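Long-range contacts in uracil-DNA glycosylase (Nitratifractor salsuginis, PDB 5X3G), which belongs to the uracil-DNA glycosylase superfamily of alpha/beta proteins, built around a four-stranded parallel sheet: residues A[95-100]-A[150-155]; A[157-162]-A[249-254]. All blocks are in the same frame, centred on the assembly; numbering follows the deposited sequence.

Interaction 1 (A[95-100]-A[150-155])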
loop_
_atom_site.group_PDB
_atom_site.type_symbol
_atom_site.label_atom_id
_atom_site.label_comp_id
_atom_site.label_asym_id
_atom_site.label_seq_id
_atom_site.Cartn_x
_atom_site.Cartn_y
_atom_site.Cartn_z
ATOM N N GLY A 95 -5.394 -1.781 8.949
ATOM C CA GLY A 95 -5.324 -2.867 9.909
ATOM C C GLY A 95 -6.513 -2.977 10.843
ATOM O O GLY A 95 -6.622 -3.984 11.550
ATOM N N ARG A 96 -7.392 -1.970 10.882
ATOM C CA ARG A 96 -8.621 -2.111 11.658
ATOM C C ARG A 96 -9.562 -3.129 11.036
ATOM O O ARG A 96 -10.296 -3.816 11.755
ATOM C CB ARG A 96 -9.349 -0.773 11.785
ATOM C CG ARG A 96 -8.775 0.167 12.812
ATOM C CD ARG A 96 -9.649 1.397 12.985
ATOM N NE ARG A 96 -10.993 1.040 13.424
ATOM C CZ ARG A 96 -11.333 0.811 14.689
ATOM N NH1 ARG A 96 -10.424 0.905 15.650
ATOM N NH2 ARG A 96 -12.583 0.491 14.996
ATOM N N VAL A 97 -9.563 -3.231 9.713
ATOM C CA VAL A 97 -10.502 -4.094 9.013
ATOM C C VAL A 97 -10.015 -5.531 9.095
ATOM O O VAL A 97 -8.850 -5.826 8.804
ATOM C CB VAL A 97 -10.665 -3.653 7.550
ATOM C CG1 VAL A 97 -11.723 -4.496 6.871
ATOM C CG2 VAL A 97 -11.009 -2.171 7.468
ATOM N N ARG A 98 -10.907 -6.430 9.501
ATOM C CA ARG A 98 -10.630 -7.856 9.437
ATOM C C ARG A 98 -11.614 -8.507 8.477
ATOM O O ARG A 98 -11.264 -8.803 7.329
ATOM C CB ARG A 98 -10.702 -8.479 10.831
ATOM C CG ARG A 98 -9.485 -8.159 11.686
ATOM C CD ARG A 98 -9.619 -8.710 13.089
ATOM N NE ARG A 98 -10.695 -8.054 13.826
ATOM C CZ ARG A 98 -10.953 -8.264 15.111
ATOM N NH1 ARG A 98 -10.204 -9.109 15.806
ATOM N NH2 ARG A 98 -11.953 -7.626 15.703
ATOM N N GLU A 99 -12.851 -8.709 8.923
ATOM C CA GLU A 99 -13.876 -9.257 8.046
ATOM C C GLU A 99 -14.303 -8.217 7.016
ATOM O O GLU A 99 -14.489 -7.040 7.337
ATOM C CB GLU A 99 -15.087 -9.725 8.855
ATOM C CG GLU A 99 -14.850 -10.967 9.717
ATOM C CD GLU A 99 -13.909 -10.711 10.876
ATOM O OE1 GLU A 99 -13.994 -9.620 11.481
ATOM O OE2 GLU A 99 -13.079 -11.593 11.182
ATOM N N ILE A 100 -14.453 -8.660 5.767
ATOM C CA ILE A 100 -14.862 -7.749 4.704
ATOM C C ILE A 100 -16.373 -7.564 4.702
ATOM O O ILE A 100 -16.872 -6.443 4.555
ATOM C CB ILE A 100 -14.359 -8.259 3.340
ATOM C CG1 ILE A 100 -12.831 -8.333 3.319
ATOM C CG2 ILE A 100 -14.877 -7.373 2.210
ATOM C CD1 ILE A 100 -12.149 -6.992 3.480
ATOM N N SER A 150 -12.904 -13.263 2.318
ATOM C CA SER A 150 -13.631 -12.917 3.528
ATOM C C SER A 150 -12.833 -12.046 4.485
ATOM O O SER A 150 -13.416 -11.511 5.432
ATOM C CB SER A 150 -14.077 -14.187 4.272
ATOM O OG SER A 150 -12.975 -14.830 4.889
ATOM N N GLN A 151 -11.530 -11.879 4.264
ATOM C CA GLN A 151 -10.656 -11.191 5.201
ATOM C C GLN A 151 -9.809 -10.160 4.465
ATOM O O GLN A 151 -9.378 -10.385 3.331
ATOM C CB GLN A 151 -9.753 -12.198 5.939
ATOM C CG GLN A 151 -10.498 -13.079 6.934
ATOM C CD GLN A 151 -10.885 -12.330 8.193
ATOM O OE1 GLN A 151 -10.088 -11.572 8.747
ATOM N NE2 GLN A 151 -12.116 -12.528 8.644
HETATM N N MSE A 152 -9.583 -9.021 5.119
HETATM C CA MSE A 152 -8.725 -7.965 4.579
HETATM C C MSE A 152 -7.306 -8.479 4.354
HETATM O O MSE A 152 -6.620 -8.061 3.413
HETATM C CB MSE A 152 -8.733 -6.756 5.522
HETATM C CG MSE A 152 -7.678 -5.704 5.259
HETATM SE SE MSE A 152 -7.975 -4.755 3.585
HETATM C CE MSE A 152 -9.539 -3.704 4.086
ATOM N N ARG A 153 -6.876 -9.398 5.225
ATOM C CA ARG A 153 -5.600 -10.075 5.018
ATOM C C ARG A 153 -5.527 -10.694 3.628
ATOM O O ARG A 153 -4.494 -10.608 2.954
ATOM C CB ARG A 153 -5.388 -11.152 6.084
ATOM C CG ARG A 153 -4.002 -11.791 6.038
ATOM C CD ARG A 153 -3.992 -13.255 6.482
ATOM N NE ARG A 153 -5.102 -13.615 7.360
ATOM C CZ ARG A 153 -6.022 -14.531 7.066
ATOM N NH1 ARG A 153 -5.966 -15.187 5.914
ATOM N NH2 ARG A 153 -6.995 -14.796 7.928
ATOM N N GLU A 154 -6.624 -11.311 3.179
ATOM C CA GLU A 154 -6.636 -11.980 1.881
ATOM C C GLU A 154 -6.670 -10.987 0.726
ATOM O O GLU A 154 -6.163 -11.291 -0.359
ATOM C CB GLU A 154 -7.828 -12.932 1.798
ATOM C CG GLU A 154 -7.976 -13.844 3.002
ATOM C CD GLU A 154 -9.241 -14.673 2.951
ATOM O OE1 GLU A 154 -10.298 -14.125 2.574
ATOM O OE2 GLU A 154 -9.179 -15.876 3.281
ATOM N N LEU A 155 -7.279 -9.815 0.925
ATOM C CA LEU A 155 -7.206 -8.768 -0.090
ATOM C C LEU A 155 -5.779 -8.254 -0.238
ATOM O O LEU A 155 -5.296 -8.053 -1.360
ATOM C CB LEU A 155 -8.162 -7.626 0.261
ATOM C CG LEU A 155 -8.120 -6.353 -0.591
ATOM C CD1 LEU A 155 -8.338 -6.682 -2.059
ATOM C CD2 LEU A 155 -9.156 -5.345 -0.110
#
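Glu99 and Gln151 form a single antiparallel bridge, their CA atoms 4.7 Å apart as a non-hydrogen-bonded pair, and the backbone bonds flank it: Met152 N gives to Arg98 O at 2.8 Å, and Ile100 N gives to Ser150 O at 3.1 Å. Within the bridge, Gln151 CA also brings its hydrogen toward Arg98 O, 3.3 Å away. On the outer face the side chains of Glu99 and Gln151 run side by side in the same direction. Gln151 bends at chi2 (-74°), and this turns its amide back toward the loop, where NE2 reaches Glu99 OE2 at 2.9 Å in a nearly straight bond. The acceptor lies in the plane of the amide, but OE2 is met from above its own carboxylate, the two planes standing 64° apart. The bridge ends where helix 152-161 begins. Gln151 is the N-cap residue, and Glu154 OE1 returns to accept both Ser150 N and Gln151 N; the second is half a capping box, the Gln151 side chain being directed to Glu99. Met152 N, in the first turn, has its acceptor in the 95-100 loop. The other face is apolar and buried. Selenomethionine Met152 sets CG anti to the backbone N (chi1 168°), then curls through two further bends until CE rests 3.6 Å from Val97 CG1. Ile100 lays CD1 against the start of the helix, 3.7 Å from Met152 CA. Behind them, helix 114-126 supplies Leu116 to Met152 and Ile120 to Ile100, while Val97 backs onto helix 108-112.

Interaction 2 (A[157-162]-A[249-254])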
loop_
_atom_site.group_PDB
_atom_site.type_symbol
_atom_site.label_atom_id
_atom_site.label_comp_id
_atom_site.label_asym_id
_atom_site.label_seq_id
_atom_site.Cartn_x
_atom_site.Cartn_y
_atom_site.Cartn_z
ATOM N N GLU A 157 -3.093 -10.047 0.480
ATOM C CA GLU A 157 -2.400 -11.157 -0.166
ATOM C C GLU A 157 -2.675 -11.191 -1.662
ATOM O O GLU A 157 -1.793 -11.537 -2.453
ATOM C CB GLU A 157 -2.816 -12.480 0.479
ATOM C CG GLU A 157 -2.288 -12.684 1.888
ATOM C CD GLU A 157 -2.875 -13.914 2.553
ATOM O OE1 GLU A 157 -3.961 -14.365 2.131
ATOM O OE2 GLU A 157 -2.249 -14.433 3.501
ATOM N N ASN A 158 -3.896 -10.839 -2.071
ATOM C CA ASN A 158 -4.220 -10.822 -3.494
ATOM C C ASN A 158 -3.553 -9.653 -4.208
ATOM O O ASN A 158 -3.170 -9.785 -5.376
ATOM C CB ASN A 158 -5.733 -10.773 -3.697
ATOM C CG ASN A 158 -6.410 -12.089 -3.372
ATOM O OD1 ASN A 158 -5.754 -13.122 -3.214
ATOM N ND2 ASN A 158 -7.734 -12.063 -3.288
ATOM N N PHE A 159 -3.428 -8.501 -3.542
ATOM C CA PHE A 159 -2.579 -7.438 -4.072
ATOM C C PHE A 159 -1.184 -7.968 -4.367
ATOM O O PHE A 159 -0.625 -7.729 -5.444
ATOM C CB PHE A 159 -2.485 -6.273 -3.086
ATOM C CG PHE A 159 -3.551 -5.234 -3.255
ATOM C CD1 PHE A 159 -3.624 -4.476 -4.412
ATOM C CD2 PHE A 159 -4.454 -4.984 -2.237
ATOM C CE1 PHE A 159 -4.597 -3.507 -4.559
ATOM C CE2 PHE A 159 -5.427 -4.019 -2.377
ATOM C CZ PHE A 159 -5.499 -3.276 -3.541
ATOM N N GLU A 160 -0.605 -8.697 -3.408
ATOM C CA GLU A 160 0.754 -9.192 -3.604
ATOM C C GLU A 160 0.821 -10.269 -4.683
ATOM O O GLU A 160 1.808 -10.334 -5.425
ATOM C CB GLU A 160 1.317 -9.700 -2.279
ATOM C CG GLU A 160 1.532 -8.577 -1.273
ATOM C CD GLU A 160 2.061 -9.057 0.059
ATOM O OE1 GLU A 160 1.567 -10.091 0.555
ATOM O OE2 GLU A 160 2.967 -8.395 0.611
ATOM N N ARG A 161 -0.213 -11.109 -4.797
ATOM C CA ARG A 161 -0.259 -12.086 -5.882
ATOM C C ARG A 161 -0.219 -11.406 -7.240
ATOM O O ARG A 161 0.369 -11.942 -8.187
ATOM C CB ARG A 161 -1.517 -12.951 -5.777
ATOM C CG ARG A 161 -1.489 -14.018 -4.699
ATOM C CD ARG A 161 -2.706 -14.919 -4.833
ATOM N NE ARG A 161 -2.635 -16.106 -3.990
ATOM C CZ ARG A 161 -3.074 -16.160 -2.738
ATOM N NH1 ARG A 161 -3.611 -15.084 -2.180
ATOM N NH2 ARG A 161 -2.976 -17.286 -2.044
ATOM N N SER A 162 -0.836 -10.233 -7.353
ATOM C CA SER A 162 -0.829 -9.458 -8.582
ATOM C C SER A 162 0.424 -8.605 -8.731
ATOM O O SER A 162 0.503 -7.806 -9.669
ATOM C CB SER A 162 -2.079 -8.577 -8.647
ATOM O OG SER A 162 -3.250 -9.380 -8.691
HETATM N N MSE A 249 -7.020 -8.055 -11.974
HETATM C CA MSE A 249 -6.413 -8.559 -10.756
HETATM C C MSE A 249 -7.368 -9.436 -9.965
HETATM O O MSE A 249 -6.931 -10.292 -9.193
HETATM C CB MSE A 249 -5.933 -7.398 -9.899
HETATM C CG MSE A 249 -4.947 -6.493 -10.594
HETATM SE SE MSE A 249 -4.146 -5.292 -9.281
HETATM C CE MSE A 249 -3.538 -3.860 -10.451
ATOM N N ASP A 250 -8.661 -9.215 -10.189
ATOM C CA ASP A 250 -9.753 -9.849 -9.446
ATOM C C ASP A 250 -9.382 -10.008 -7.973
ATOM O O ASP A 250 -9.313 -11.109 -7.428
ATOM C CB ASP A 250 -10.143 -11.192 -10.062
ATOM C CG ASP A 250 -11.561 -11.607 -9.700
ATOM O OD1 ASP A 250 -12.190 -10.932 -8.855
ATOM O OD2 ASP A 250 -12.049 -12.612 -10.258
ATOM N N LEU A 251 -9.143 -8.858 -7.337
ATOM C CA LEU A 251 -8.580 -8.825 -5.992
ATOM C C LEU A 251 -9.507 -9.416 -4.938
ATOM O O LEU A 251 -9.035 -9.773 -3.853
ATOM C CB LEU A 251 -8.224 -7.385 -5.625
ATOM C CG LEU A 251 -7.106 -6.783 -6.482
ATOM C CD1 LEU A 251 -7.093 -5.268 -6.377
ATOM C CD2 LEU A 251 -5.759 -7.365 -6.075
ATOM N N LEU A 252 -10.801 -9.531 -5.222
ATOM C CA LEU A 252 -11.747 -10.074 -4.257
ATOM C C LEU A 252 -11.995 -11.565 -4.437
ATOM O O LEU A 252 -12.750 -12.147 -3.657
ATOM C CB LEU A 252 -13.074 -9.311 -4.329
ATOM C CG LEU A 252 -13.002 -7.818 -4.000
ATOM C CD1 LEU A 252 -14.378 -7.209 -4.010
ATOM C CD2 LEU A 252 -12.330 -7.578 -2.657
ATOM N N LEU A 253 -11.375 -12.196 -5.429
ATOM C CA LEU A 253 -11.515 -13.635 -5.612
ATOM C C LEU A 253 -10.641 -14.371 -4.605
ATOM O O LEU A 253 -9.443 -14.091 -4.489
ATOM C CB LEU A 253 -11.131 -14.031 -7.038
ATOM C CG LEU A 253 -11.144 -15.522 -7.375
ATOM C CD1 LEU A 253 -12.568 -16.043 -7.492
ATOM C CD2 LEU A 253 -10.351 -15.796 -8.649
ATOM N N LYS A 254 -11.242 -15.306 -3.873
ATOM C CA LYS A 254 -10.501 -16.097 -2.901
ATOM C C LYS A 254 -9.622 -17.116 -3.615
ATOM O O LYS A 254 -10.114 -17.921 -4.412
ATOM C CB LYS A 254 -11.462 -16.802 -1.945
HETATM O O HOH W 1 -4.849 -10.904 -7.327
#
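Asn158, in the second half of helix 152-161, reaches across to the 249-254 loop and gives its amide nitrogen to two backbone carbonyls. Its CG lies anti to the carbonyl carbon (chi1 -73°), beside the backbone N. The bond from ND2 to Leu251 O is 2.7 Å long and almost straight at 173°; the oxygen lies in the amide plane, although the nitrogen approaches from above the plane of the carbonyl. The second, from ND2 to Leu253 O at 2.9 Å, is weak and strongly bent. Both carbonyls belong to the type I turn from Asp250 to Leu253, so one amide grips the turn at two points. Beside it lies the tight, apolar part. Leu251 crosses the Phe159 ring at about a right angle: CD2 sits over one face, 4.3 Å from the centroid, in a CH-pi contact displaced toward the rim, and CD1 comes to 3.6 Å from Phe159 CE1. The same ring packs on Val164 and Leu166 of strand 164-168, an outer strand of the parallel sheet, so the C-terminal loop is held against the helix leading into it. Toward Ser162 the packing gives way to water. Ser162 OG is 3.5 Å from Met249 CB, and a water 2.6 Å from OG donates to Asn158 O on the same helix and to Met249 O across the contact. Farther out, exposed Arg161 makes a weak bond from NH1 to Asn158 OD1. Loop carbonyls facing the helix thus go to a side-chain amide (Leu251, Leu253) and a water (Met249), with Arg255 bonding Met249 O as well.

How the interactions relate
Both interactions use helix 152-161, and they meet on it: Leu155, on the segment of interaction 1, packs its CD1 3.6 Å from Leu251 CB of interaction 2. Interaction 1 works at the start of the helix and is two-sided, with a polar outer face and an apolar inner one, while interaction 2 lies along the later turns and is mostly buried. Their chemistry follows. At 95-100/150-155 backbone pairs with backbone, and a charged residue joins in at the surface; at 157-162/249-254 a neutral side chain and a water serve the backbone. Helix 114-126 backs both, and its Ile120 touches Ile100 in one and Leu252 in the other.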